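Local structure of pyocin-S2 (Pseudomonas aeruginosa, 5ODW) at residues S66-N71 against A169-A174; L77-E82 against D111-S116; S104-L109 against A177-T182. The protein kills sensitive bacteria by breaking down chromosomal DNA and inhibiting lipid synthesis, this chain being its largely helical N-terminal part without the nuclease domain. All blocks are in the same frame, centred on the assembly; numbering follows the deposited sequence.

Contact 1 of 3, residues S66-N71 against A169-A174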
ATOM      1  N   SER C  66      -0.309 -47.204  -4.777  1.00 55.33           N
ATOM      2  CA  SER C  66       0.273 -48.305  -3.997  1.00 55.96           C
ATOM      3  C   SER C  66      -0.649 -49.517  -3.858  1.00 58.60           C
ATOM      4  O   SER C  66      -0.144 -50.626  -3.692  1.00 58.75           O
ATOM      5  CB  SER C  66       0.765 -47.827  -2.633  1.00 60.15           C
ATOM      6  OG  SER C  66      -0.090 -46.842  -2.077  1.00 68.93           O
ATOM      7  N   GLU C  67      -1.983 -49.320  -3.933  1.00 53.76           N
ATOM      8  CA  GLU C  67      -2.958 -50.419  -3.872  1.00 54.44           C
ATOM      9  C   GLU C  67      -2.830 -51.293  -5.142  1.00 56.33           C
ATOM     10  O   GLU C  67      -3.036 -52.512  -5.106  1.00 57.18           O
ATOM     11  CB  GLU C  67      -4.395 -49.862  -3.723  1.00 56.15           C
ATOM     12  CG  GLU C  67      -5.504 -50.910  -3.576  1.00 72.34           C
ATOM     13  CD  GLU C  67      -6.938 -50.443  -3.379  1.00105.70           C
ATOM     14  OE1 GLU C  67      -7.183 -49.213  -3.378  1.00108.48           O
ATOM     15  OE2 GLU C  67      -7.820 -51.320  -3.215  1.00 98.52           O
ATOM     16  N   LEU C  68      -2.465 -50.628  -6.254  1.00 49.74           N
ATOM     17  CA  LEU C  68      -2.306 -51.153  -7.601  1.00 47.78           C
ATOM     18  C   LEU C  68      -0.929 -51.808  -7.814  1.00 50.91           C
ATOM     19  O   LEU C  68      -0.868 -52.876  -8.425  1.00 50.43           O
ATOM     20  CB  LEU C  68      -2.587 -50.014  -8.588  1.00 46.34           C
ATOM     21  CG  LEU C  68      -2.626 -50.318 -10.065  1.00 50.94           C
ATOM     22  CD1 LEU C  68      -3.792 -51.229 -10.436  1.00 51.02           C
ATOM     23  CD2 LEU C  68      -2.696 -49.032 -10.846  1.00 53.54           C
ATOM     24  N   LYS C  69       0.129 -51.216  -7.271  1.00 46.45           N
ATOM     25  CA  LYS C  69       1.452 -51.829  -7.332  1.00 46.19           C
ATOM     26  C   LYS C  69       1.464 -53.125  -6.502  1.00 51.17           C
ATOM     27  O   LYS C  69       2.058 -54.121  -6.898  1.00 50.76           O
ATOM     28  CB  LYS C  69       2.536 -50.861  -6.862  1.00 47.90           C
ATOM     29  CG  LYS C  69       3.849 -51.034  -7.605  1.00 58.24           C
ATOM     30  CD  LYS C  69       4.849 -49.940  -7.271  1.00 68.13           C
ATOM     31  CE  LYS C  69       5.499 -50.169  -5.917  1.00 72.26           C
ATOM     32  NZ  LYS C  69       6.665 -49.269  -5.707  1.00 71.36           N
ATOM     33  N   LYS C  70       0.813 -53.086  -5.341  1.00 48.90           N
ATOM     34  CA  LYS C  70       0.678 -54.241  -4.453  1.00 50.44           C
ATOM     35  C   LYS C  70       0.238 -55.467  -5.287  1.00 56.02           C
ATOM     36  O   LYS C  70       0.981 -56.457  -5.349  1.00 57.36           O
ATOM     37  CB  LYS C  70      -0.378 -53.964  -3.364  1.00 53.10           C
ATOM     38  CG  LYS C  70       0.175 -53.403  -2.066  1.00 74.53           C
ATOM     39  CD  LYS C  70      -0.836 -53.566  -0.922  1.00 89.99           C
ATOM     40  CE  LYS C  70      -0.403 -52.900   0.370  1.00102.00           C
ATOM     41  NZ  LYS C  70      -1.255 -53.300   1.529  1.00108.18           N
ATOM     42  N   ASN C  71      -0.891 -55.353  -5.986  1.00 50.79           N
ATOM     43  CA  ASN C  71      -1.481 -56.438  -6.780  1.00 49.49           C
ATOM     44  C   ASN C  71      -1.424 -56.268  -8.298  1.00 50.86           C
ATOM     45  O   ASN C  71      -2.394 -56.569  -8.980  1.00 50.71           O
ATOM     46  CB  ASN C  71      -2.950 -56.615  -6.399  1.00 49.73           C
ATOM     47  CG  ASN C  71      -3.156 -56.787  -4.912  1.00 76.61           C
ATOM     48  OD1 ASN C  71      -2.406 -57.499  -4.246  1.00 72.60           O
ATOM     49  ND2 ASN C  71      -4.188 -56.145  -4.385  1.00 68.43           N
ATOM     50  N   ALA C 169       2.870 -43.806 -15.425  1.00 45.19           N
ATOM     51  CA  ALA C 169       4.139 -44.179 -16.044  1.00 46.04           C
ATOM     52  C   ALA C 169       4.884 -45.209 -15.209  1.00 49.34           C
ATOM     53  O   ALA C 169       5.564 -46.048 -15.778  1.00 50.78           O
ATOM     54  CB  ALA C 169       5.010 -42.949 -16.246  1.00 47.76           C
ATOM     55  N   ASP C 170       4.763 -45.158 -13.878  1.00 44.88           N
ATOM     56  CA  ASP C 170       5.414 -46.138 -13.009  1.00 45.63           C
ATOM     57  C   ASP C 170       4.780 -47.538 -13.235  1.00 47.67           C
ATOM     58  O   ASP C 170       5.492 -48.519 -13.474  1.00 47.41           O
ATOM     59  CB  ASP C 170       5.339 -45.694 -11.525  1.00 47.75           C
ATOM     60  CG  ASP C 170       6.203 -46.527 -10.578  1.00 64.09           C
ATOM     61  OD1 ASP C 170       7.436 -46.620 -10.813  1.00 65.11           O
ATOM     62  OD2 ASP C 170       5.653 -47.071  -9.589  1.00 73.60           O
ATOM     63  N   ILE C 171       3.439 -47.586 -13.207  1.00 42.97           N
ATOM     64  CA  ILE C 171       2.604 -48.764 -13.422  1.00 42.96           C
ATOM     65  C   ILE C 171       2.857 -49.366 -14.830  1.00 48.37           C
ATOM     66  O   ILE C 171       3.241 -50.533 -14.918  1.00 48.70           O
ATOM     67  CB  ILE C 171       1.099 -48.421 -13.141  1.00 44.89           C
ATOM     68  CG1 ILE C 171       0.843 -47.972 -11.665  1.00 44.58           C
ATOM     69  CG2 ILE C 171       0.157 -49.550 -13.557  1.00 45.31           C
ATOM     70  CD1 ILE C 171       1.327 -48.918 -10.511  1.00 50.62           C
ATOM     71  N   TYR C 172       2.683 -48.560 -15.907  1.00 45.62           N
ATOM     72  CA  TYR C 172       2.913 -48.957 -17.308  1.00 46.20           C
ATOM     73  C   TYR C 172       4.302 -49.598 -17.511  1.00 52.80           C
ATOM     74  O   TYR C 172       4.371 -50.653 -18.141  1.00 55.23           O
ATOM     75  CB  TYR C 172       2.762 -47.762 -18.271  1.00 47.17           C
ATOM     76  CG  TYR C 172       1.358 -47.236 -18.519  1.00 47.54           C
ATOM     77  CD1 TYR C 172       0.316 -48.100 -18.853  1.00 49.42           C
ATOM     78  CD2 TYR C 172       1.115 -45.866 -18.610  1.00 47.56           C
ATOM     79  CE1 TYR C 172      -0.957 -47.616 -19.163  1.00 49.96           C
ATOM     80  CE2 TYR C 172      -0.152 -45.370 -18.912  1.00 47.81           C
ATOM     81  CZ  TYR C 172      -1.186 -46.247 -19.187  1.00 53.78           C
ATOM     82  OH  TYR C 172      -2.428 -45.751 -19.511  1.00 50.62           O
ATOM     83  N   LYS C 173       5.394 -48.982 -16.958  1.00 47.34           N
ATOM     84  CA  LYS C 173       6.785 -49.477 -17.016  1.00 47.43           C
ATOM     85  C   LYS C 173       6.883 -50.893 -16.429  1.00 51.74           C
ATOM     86  O   LYS C 173       7.563 -51.743 -17.005  1.00 53.23           O
ATOM     87  CB  LYS C 173       7.736 -48.547 -16.222  1.00 49.75           C
ATOM     88  CG  LYS C 173       8.756 -47.758 -17.051  1.00 52.71           C
ATOM     89  CD  LYS C 173       9.652 -46.896 -16.139  1.00 60.42           C
ATOM     90  CE  LYS C 173      10.396 -45.766 -16.831  1.00 64.77           C
ATOM     91  NZ  LYS C 173      10.710 -44.649 -15.893  1.00 66.18           N
ATOM     92  N   ALA C 174       6.206 -51.131 -15.281  1.00 47.15           N
ATOM     93  CA  ALA C 174       6.164 -52.409 -14.562  1.00 46.98           C
ATOM     94  C   ALA C 174       5.280 -53.454 -15.260  1.00 49.70           C
ATOM     95  O   ALA C 174       5.604 -54.647 -15.221  1.00 49.80           O
ATOM     96  CB  ALA C 174       5.677 -52.186 -13.146  1.00 47.23           C
TER
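Leu68 lays its CD2 methyl over the branched side chain of Ile171. CD2 comes to 3.8 Å from CG1 of Ile171 and also lies close to its CG2 and CD1, so one leucine methyl meets three atoms of the isoleucine. The two side chains meet at a slant. Leu68 already points toward the facing helix, and with CG anti to the backbone N (chi1 -174°) its CD2 is brought to Ile171. Ile171 also touches the backbone of the facing helix: its CD1 is 4.1 Å from the N of Lys69. This end of the isoleucine therefore faces both the leucine methyl and the backbone N of Lys69. The helices that carry these residues, 47-70 and 153-204, run almost parallel here. Their segment axes come within 10.8 Å and are inclined by only 8°. They are neighbours in an elongated helical bundle, and the contact falls at the C-terminal end of the first helix, just before helix 72-86 begins. Leu72 and Glu75 of that next helix touch Ile171 and Leu68 respectively, and His65 adds to the cover over Ile171. At the outer margin, Lys69 stretches its chain past the carboxylate of Asp170. Its CD lies 3.8 Å from OD2 of Asp170. A bend at chi3 (77°) turns the end of the lysine, and NZ stays 4.6 Å from the same OD2. That is too long for a salt bridge, but the opposite charges probably still attract each other. Asp170 also packs on His65.

Contact 2 of 3, residues L77-E82 against D111-S116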
ATOM      1  N   LEU C  77      -2.875 -59.589 -15.293  1.00 44.05           N
ATOM      2  CA  LEU C  77      -3.299 -60.892 -15.811  1.00 43.03           C
ATOM      3  C   LEU C  77      -4.836 -60.967 -15.933  1.00 46.55           C
ATOM      4  O   LEU C  77      -5.335 -61.664 -16.818  1.00 46.74           O
ATOM      5  CB  LEU C  77      -2.695 -62.088 -15.055  1.00 43.03           C
ATOM      6  CG  LEU C  77      -1.155 -62.273 -15.153  1.00 47.01           C
ATOM      7  CD1 LEU C  77      -0.699 -63.436 -14.300  1.00 47.49           C
ATOM      8  CD2 LEU C  77      -0.656 -62.457 -16.605  1.00 46.66           C
ATOM      9  N   LYS C  78      -5.562 -60.170 -15.125  1.00 42.41           N
ATOM     10  CA  LYS C  78      -7.017 -60.048 -15.208  1.00 42.98           C
ATOM     11  C   LYS C  78      -7.396 -59.219 -16.477  1.00 46.19           C
ATOM     12  O   LYS C  78      -8.449 -59.479 -17.084  1.00 45.77           O
ATOM     13  CB  LYS C  78      -7.599 -59.413 -13.930  1.00 46.44           C
ATOM     14  CG  LYS C  78      -9.102 -59.629 -13.732  1.00 68.30           C
ATOM     15  CD  LYS C  78      -9.688 -58.552 -12.803  1.00 82.90           C
ATOM     16  CE  LYS C  78     -11.182 -58.369 -12.963  1.00 91.61           C
ATOM     17  NZ  LYS C  78     -11.690 -57.212 -12.176  1.00 92.32           N
ATOM     18  N   GLU C  79      -6.537 -58.234 -16.876  1.00 41.63           N
ATOM     19  CA  GLU C  79      -6.762 -57.422 -18.089  1.00 41.24           C
ATOM     20  C   GLU C  79      -6.649 -58.355 -19.296  1.00 46.89           C
ATOM     21  O   GLU C  79      -7.508 -58.339 -20.192  1.00 46.74           O
ATOM     22  CB  GLU C  79      -5.712 -56.307 -18.228  1.00 41.73           C
ATOM     23  CG  GLU C  79      -5.976 -55.045 -17.432  1.00 47.56           C
ATOM     24  CD  GLU C  79      -5.023 -53.907 -17.756  1.00 58.05           C
ATOM     25  OE1 GLU C  79      -4.606 -53.798 -18.934  1.00 50.30           O
ATOM     26  OE2 GLU C  79      -4.717 -53.105 -16.843  1.00 41.05           O
ATOM     27  N   VAL C  80      -5.574 -59.190 -19.277  1.00 42.98           N
ATOM     28  CA  VAL C  80      -5.236 -60.211 -20.264  1.00 41.87           C
ATOM     29  C   VAL C  80      -6.424 -61.170 -20.374  1.00 44.73           C
ATOM     30  O   VAL C  80      -6.880 -61.437 -21.485  1.00 44.35           O
ATOM     31  CB  VAL C  80      -3.897 -60.923 -19.874  1.00 45.27           C
ATOM     32  CG1 VAL C  80      -3.656 -62.206 -20.680  1.00 44.89           C
ATOM     33  CG2 VAL C  80      -2.712 -59.975 -20.020  1.00 44.82           C
ATOM     34  N   ASP C  81      -6.958 -61.623 -19.222  1.00 41.43           N
ATOM     35  CA  ASP C  81      -8.088 -62.550 -19.167  1.00 41.96           C
ATOM     36  C   ASP C  81      -9.395 -61.937 -19.714  1.00 48.80           C
ATOM     37  O   ASP C  81     -10.136 -62.658 -20.392  1.00 49.33           O
ATOM     38  CB  ASP C  81      -8.256 -63.156 -17.767  1.00 43.43           C
ATOM     39  CG  ASP C  81      -7.227 -64.236 -17.431  1.00 53.31           C
ATOM     40  OD1 ASP C  81      -6.133 -64.246 -18.058  1.00 52.76           O
ATOM     41  OD2 ASP C  81      -7.493 -65.044 -16.518  1.00 61.91           O
ATOM     42  N   GLU C  82      -9.640 -60.642 -19.498  1.00 45.83           N
ATOM     43  CA  GLU C  82     -10.809 -59.977 -20.095  1.00 46.13           C
ATOM     44  C   GLU C  82     -10.714 -59.897 -21.630  1.00 49.01           C
ATOM     45  O   GLU C  82     -11.680 -60.179 -22.330  1.00 49.06           O
ATOM     46  CB  GLU C  82     -11.003 -58.578 -19.515  1.00 47.86           C
ATOM     47  CG  GLU C  82     -11.868 -58.532 -18.268  1.00 65.55           C
ATOM     48  CD  GLU C  82     -13.279 -59.025 -18.521  1.00 99.75           C
ATOM     49  OE1 GLU C  82     -13.537 -59.546 -19.623  1.00 97.62           O
ATOM     50  OE2 GLU C  82     -14.130 -58.895 -17.618  1.00 92.61           O
ATOM     51  N   ASP C 111       2.311 -53.535 -26.442  1.00 53.55           N
ATOM     52  CA  ASP C 111       2.539 -52.420 -27.349  1.00 55.16           C
ATOM     53  C   ASP C 111       1.666 -51.214 -27.011  1.00 57.57           C
ATOM     54  O   ASP C 111       2.115 -50.076 -27.099  1.00 56.83           O
ATOM     55  CB  ASP C 111       2.310 -52.854 -28.797  1.00 58.47           C
ATOM     56  CG  ASP C 111       3.409 -53.760 -29.312  1.00 71.59           C
ATOM     57  OD1 ASP C 111       4.376 -54.007 -28.568  1.00 72.06           O
ATOM     58  OD2 ASP C 111       3.307 -54.224 -30.463  1.00 79.43           O
ATOM     59  N   ALA C 112       0.414 -51.466 -26.641  1.00 52.13           N
ATOM     60  CA  ALA C 112      -0.508 -50.392 -26.289  1.00 51.01           C
ATOM     61  C   ALA C 112       0.011 -49.638 -25.075  1.00 52.32           C
ATOM     62  O   ALA C 112      -0.060 -48.417 -25.001  1.00 51.69           O
ATOM     63  CB  ALA C 112      -1.887 -50.959 -26.009  1.00 50.88           C
ATOM     64  N   LYS C 113       0.527 -50.395 -24.120  1.00 47.07           N
ATOM     65  CA  LYS C 113       1.105 -49.855 -22.887  1.00 46.06           C
ATOM     66  C   LYS C 113       2.414 -49.145 -23.164  1.00 52.14           C
ATOM     67  O   LYS C 113       2.711 -48.118 -22.543  1.00 51.45           O
ATOM     68  CB  LYS C 113       1.266 -50.952 -21.823  1.00 46.04           C
ATOM     69  CG  LYS C 113      -0.085 -51.437 -21.336  1.00 42.57           C
ATOM     70  CD  LYS C 113      -0.046 -52.267 -20.083  1.00 47.40           C
ATOM     71  CE  LYS C 113      -1.451 -52.626 -19.652  1.00 53.70           C
ATOM     72  NZ  LYS C 113      -2.258 -51.415 -19.340  1.00 60.24           N
ATOM     73  N   ALA C 114       3.174 -49.681 -24.126  1.00 50.00           N
ATOM     74  CA  ALA C 114       4.435 -49.112 -24.587  1.00 51.05           C
ATOM     75  C   ALA C 114       4.201 -47.714 -25.221  1.00 53.03           C
ATOM     76  O   ALA C 114       4.943 -46.773 -24.919  1.00 52.08           O
ATOM     77  CB  ALA C 114       5.079 -50.054 -25.598  1.00 53.04           C
ATOM     78  N   LYS C 115       3.148 -47.596 -26.071  1.00 48.37           N
ATOM     79  CA  LYS C 115       2.744 -46.369 -26.770  1.00 48.26           C
ATOM     80  C   LYS C 115       2.359 -45.322 -25.744  1.00 52.90           C
ATOM     81  O   LYS C 115       2.872 -44.202 -25.812  1.00 52.69           O
ATOM     82  CB  LYS C 115       1.553 -46.661 -27.700  1.00 49.45           C
ATOM     83  CG  LYS C 115       1.313 -45.596 -28.739  1.00 55.46           C
ATOM     84  CD  LYS C 115       1.219 -46.226 -30.101  1.00 64.92           C
ATOM     85  CE  LYS C 115       0.757 -45.251 -31.152  1.00 71.28           C
ATOM     86  NZ  LYS C 115       0.415 -45.942 -32.429  1.00 73.99           N
ATOM     87  N   SER C 116       1.474 -45.710 -24.769  1.00 49.13           N
ATOM     88  CA  SER C 116       0.980 -44.880 -23.663  1.00 47.49           C
ATOM     89  C   SER C 116       2.147 -44.372 -22.814  1.00 53.31           C
ATOM     90  O   SER C 116       2.192 -43.176 -22.536  1.00 52.75           O
ATOM     91  CB  SER C 116       0.004 -45.660 -22.787  1.00 47.27           C
ATOM     92  OG  SER C 116      -0.999 -46.310 -23.543  1.00 54.18           O
TER
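The carboxylate of Glu79 meets the ammonium end of Lys113 mainly through OE1. NZ of Lys113 is 3.4 Å from OE1 of Glu79, while OE2 lies 3.9 Å from that nitrogen. The hydrogen bond from NZ to OE1 is weak, but the pair is a salt bridge. A second flat group, the backbone carbonyl of Ala112, has donors on opposite faces of its plane: the N and OG of Ser116. The OG bond is 2.7 Å long to O of Ala112, with its donor tilted 29° from the plane. This bond ties Ser116 back to its own helix. Across the contact, Glu79 and Lys113 reach out head-on from their own helices and span a wide backbone gap, their CA atoms 11.9 Å apart. The lysine is extended until its last torsion, where a bend (chi4 -61°) swings NZ aside. Both residues are buried. Gln175 of helix 153-204 packs against both, and Leu109 and Ile23 lie against the glutamate. The Glu75 carboxylate is close to OE2 of Glu79. The lysine charge probably offsets some of that repulsion, which might otherwise favour protonation of one of the two acids. The arrangement is an interhelical salt bridge within a helical bundle, joining helix 72-86 to helix 96-121 through long side chains where the two backbones stand well apart.

Contact 3 of 3, residues S104-L109 against A177-T182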
ATOM      1  N   SER C 104      -0.494 -63.051 -29.076  1.00 45.84           N
ATOM      2  CA  SER C 104      -0.745 -61.805 -29.790  1.00 45.21           C
ATOM      3  C   SER C 104      -1.448 -60.790 -28.907  1.00 45.62           C
ATOM      4  O   SER C 104      -1.131 -59.607 -28.938  1.00 46.17           O
ATOM      5  CB  SER C 104      -1.592 -62.091 -31.021  1.00 49.67           C
ATOM      6  OG  SER C 104      -1.197 -63.315 -31.608  1.00 61.52           O
ATOM      7  N   ILE C 105      -2.410 -61.258 -28.129  1.00 38.01           N
ATOM      8  CA  ILE C 105      -3.139 -60.411 -27.173  1.00 36.30           C
ATOM      9  C   ILE C 105      -2.156 -59.730 -26.187  1.00 41.16           C
ATOM     10  O   ILE C 105      -2.234 -58.512 -26.007  1.00 41.71           O
ATOM     11  CB  ILE C 105      -4.273 -61.209 -26.449  1.00 37.54           C
ATOM     12  CG1 ILE C 105      -5.473 -61.458 -27.376  1.00 37.03           C
ATOM     13  CG2 ILE C 105      -4.716 -60.549 -25.117  1.00 37.42           C
ATOM     14  CD1 ILE C 105      -6.194 -62.763 -27.110  1.00 36.66           C
ATOM     15  N   VAL C 106      -1.239 -60.527 -25.577  1.00 37.64           N
ATOM     16  CA  VAL C 106      -0.185 -60.114 -24.636  1.00 37.67           C
ATOM     17  C   VAL C 106       0.730 -59.052 -25.299  1.00 42.21           C
ATOM     18  O   VAL C 106       0.973 -57.995 -24.697  1.00 42.06           O
ATOM     19  CB  VAL C 106       0.601 -61.346 -24.086  1.00 41.96           C
ATOM     20  CG1 VAL C 106       1.912 -60.932 -23.407  1.00 42.41           C
ATOM     21  CG2 VAL C 106      -0.266 -62.181 -23.134  1.00 40.92           C
ATOM     22  N   ASP C 107       1.158 -59.331 -26.531  1.00 38.55           N
ATOM     23  CA  ASP C 107       1.959 -58.411 -27.337  1.00 39.04           C
ATOM     24  C   ASP C 107       1.200 -57.132 -27.728  1.00 43.55           C
ATOM     25  O   ASP C 107       1.756 -56.046 -27.689  1.00 43.85           O
ATOM     26  CB  ASP C 107       2.456 -59.108 -28.604  1.00 41.40           C
ATOM     27  CG  ASP C 107       3.487 -60.177 -28.319  1.00 51.60           C
ATOM     28  OD1 ASP C 107       3.815 -60.395 -27.139  1.00 52.55           O
ATOM     29  OD2 ASP C 107       3.974 -60.801 -29.280  1.00 55.83           O
ATOM     30  N   ALA C 108      -0.065 -57.276 -28.119  1.00 40.29           N
ATOM     31  CA  ALA C 108      -0.918 -56.148 -28.500  1.00 40.06           C
ATOM     32  C   ALA C 108      -1.135 -55.261 -27.309  1.00 45.82           C
ATOM     33  O   ALA C 108      -1.101 -54.029 -27.463  1.00 46.71           O
ATOM     34  CB  ALA C 108      -2.252 -56.633 -29.040  1.00 40.23           C
ATOM     35  N   LEU C 109      -1.318 -55.880 -26.109  1.00 41.86           N
ATOM     36  CA  LEU C 109      -1.496 -55.158 -24.849  1.00 41.51           C
ATOM     37  C   LEU C 109      -0.204 -54.462 -24.470  1.00 49.58           C
ATOM     38  O   LEU C 109      -0.241 -53.285 -24.127  1.00 49.42           O
ATOM     39  CB  LEU C 109      -1.967 -56.078 -23.713  1.00 40.07           C
ATOM     40  CG  LEU C 109      -2.456 -55.376 -22.436  1.00 43.19           C
ATOM     41  CD1 LEU C 109      -3.680 -54.491 -22.700  1.00 42.02           C
ATOM     42  CD2 LEU C 109      -2.749 -56.388 -21.341  1.00 45.49           C
ATOM     43  N   ALA C 177       7.091 -55.191 -18.102  1.00 46.87           N
ATOM     44  CA  ALA C 177       7.974 -56.205 -17.522  1.00 47.48           C
ATOM     45  C   ALA C 177       7.201 -57.508 -17.289  1.00 50.41           C
ATOM     46  O   ALA C 177       7.708 -58.589 -17.622  1.00 51.64           O
ATOM     47  CB  ALA C 177       8.559 -55.702 -16.213  1.00 48.86           C
ATOM     48  N   ILE C 178       5.959 -57.394 -16.759  1.00 44.20           N
ATOM     49  CA  ILE C 178       5.050 -58.523 -16.497  1.00 42.82           C
ATOM     50  C   ILE C 178       4.652 -59.194 -17.814  1.00 49.60           C
ATOM     51  O   ILE C 178       4.630 -60.424 -17.880  1.00 50.86           O
ATOM     52  CB  ILE C 178       3.791 -58.133 -15.645  1.00 43.18           C
ATOM     53  CG1 ILE C 178       4.181 -57.561 -14.262  1.00 42.57           C
ATOM     54  CG2 ILE C 178       2.862 -59.330 -15.502  1.00 42.55           C
ATOM     55  CD1 ILE C 178       3.049 -57.115 -13.404  1.00 40.36           C
ATOM     56  N   LEU C 179       4.330 -58.384 -18.848  1.00 46.77           N
ATOM     57  CA  LEU C 179       3.913 -58.874 -20.160  1.00 47.03           C
ATOM     58  C   LEU C 179       5.065 -59.475 -20.952  1.00 53.97           C
ATOM     59  O   LEU C 179       4.820 -60.402 -21.711  1.00 54.86           O
ATOM     60  CB  LEU C 179       3.163 -57.807 -20.973  1.00 46.73           C
ATOM     61  CG  LEU C 179       1.772 -57.430 -20.451  1.00 50.63           C
ATOM     62  CD1 LEU C 179       1.373 -56.036 -20.893  1.00 50.21           C
ATOM     63  CD2 LEU C 179       0.730 -58.451 -20.863  1.00 53.52           C
ATOM     64  N   LYS C 180       6.315 -58.983 -20.762  1.00 51.43           N
ATOM     65  CA  LYS C 180       7.528 -59.514 -21.409  1.00 52.08           C
ATOM     66  C   LYS C 180       7.764 -60.951 -20.916  1.00 55.47           C
ATOM     67  O   LYS C 180       8.035 -61.841 -21.722  1.00 54.64           O
ATOM     68  CB  LYS C 180       8.753 -58.632 -21.088  1.00 55.13           C
ATOM     69  CG  LYS C 180       9.550 -58.209 -22.313  1.00 63.85           C
ATOM     70  CD  LYS C 180       9.279 -56.752 -22.695  1.00 70.89           C
ATOM     71  CE  LYS C 180      10.110 -56.275 -23.866  1.00 71.80           C
ATOM     72  NZ  LYS C 180       9.871 -54.838 -24.165  1.00 73.22           N
ATOM     73  N   GLN C 181       7.615 -61.169 -19.587  1.00 52.60           N
ATOM     74  CA  GLN C 181       7.761 -62.470 -18.930  1.00 52.79           C
ATOM     75  C   GLN C 181       6.613 -63.399 -19.312  1.00 55.35           C
ATOM     76  O   GLN C 181       6.859 -64.589 -19.523  1.00 56.14           O
ATOM     77  CB  GLN C 181       7.867 -62.317 -17.402  1.00 54.38           C
ATOM     78  CG  GLN C 181       8.169 -63.637 -16.668  1.00 58.34           C
ATOM     79  CD  GLN C 181       8.442 -63.482 -15.186  1.00 70.73           C
ATOM     80  OE1 GLN C 181       8.505 -62.362 -14.668  1.00 61.22           O
ATOM     81  NE2 GLN C 181       8.615 -64.590 -14.458  1.00 65.45           N
ATOM     82  N   THR C 182       5.370 -62.860 -19.423  1.00 49.33           N
ATOM     83  CA  THR C 182       4.197 -63.631 -19.846  1.00 48.11           C
ATOM     84  C   THR C 182       4.351 -64.066 -21.314  1.00 51.99           C
ATOM     85  O   THR C 182       4.115 -65.237 -21.615  1.00 51.09           O
ATOM     86  CB  THR C 182       2.891 -62.900 -19.531  1.00 53.46           C
ATOM     87  OG1 THR C 182       2.791 -62.744 -18.115  1.00 54.90           O
ATOM     88  CG2 THR C 182       1.665 -63.657 -20.029  1.00 49.35           C
TER
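Segments 104-109 and 177-182 run close to antiparallel, at 157° with axes 9.6 Å apart, and the backbones come nearest at Val106 and Leu179, whose CA atoms are 6.2 Å apart. Val106 and Leu179 run alongside each other, pointing opposite ways. CG1 of Val106 touches CD2 of Leu179 at 3.7 Å and also lies against the leucine's backbone O. The two valine methyls divide the work. With CG1 anti to the backbone N (chi1 165°), that branch goes to Leu179, while CG2 meets the methyl CG2 of Thr182 at 3.9 Å. Val106 and Thr182 meet roughly perpendicular to each other. This is apolar packing between two long antiparallel helices, 96-121 and 153-204, in the helical bundle of the N-terminal part of the pyocin. One turn beyond Val106, Leu109 packs on the same leucine. Its CD2 is 4.1 Å from CD2 of Leu179, and these two leucines are also set nearly square to each other. Both methyls of Leu179 are thus used across the contact: CD2 faces Val106 and Leu109, and CD1 faces Leu109. Val80 and Leu83 of helix 72-86 touch Leu109, and Leu77 of the same helix packs on Thr182. The threonine turns its hydroxyl back to its own helix. OG1 bonds to O of Ile178 at 3.0 Å, on the opposite face of that carbonyl plane from the N of Thr182. With the hydroxyl held there, the methyl points into the contact.

In the fold
Contacts 2 and 3 lie closest, their centres about 7 Å apart, and both use helix 96-121. Val80 joins them: its CG2 is 3.8 Å from CD2 of Leu109 and 3.9 Å from CD2 of Leu179. Contact 1 shares helix 153-204 with contact 3, and their centres are about 16 Å apart. It meets contact 2, about 13 Å away centre to centre, through Tyr172, whose CZ is 3.8 Å from CB of Ser116. In sequence, contact 2 is nested inside the loop closed by contact 1, whereas contact 3 interlocks with both. The three contacts knit together four helices of one chain. The nuclease site belongs to a part of pyocin-S2 outside this chain.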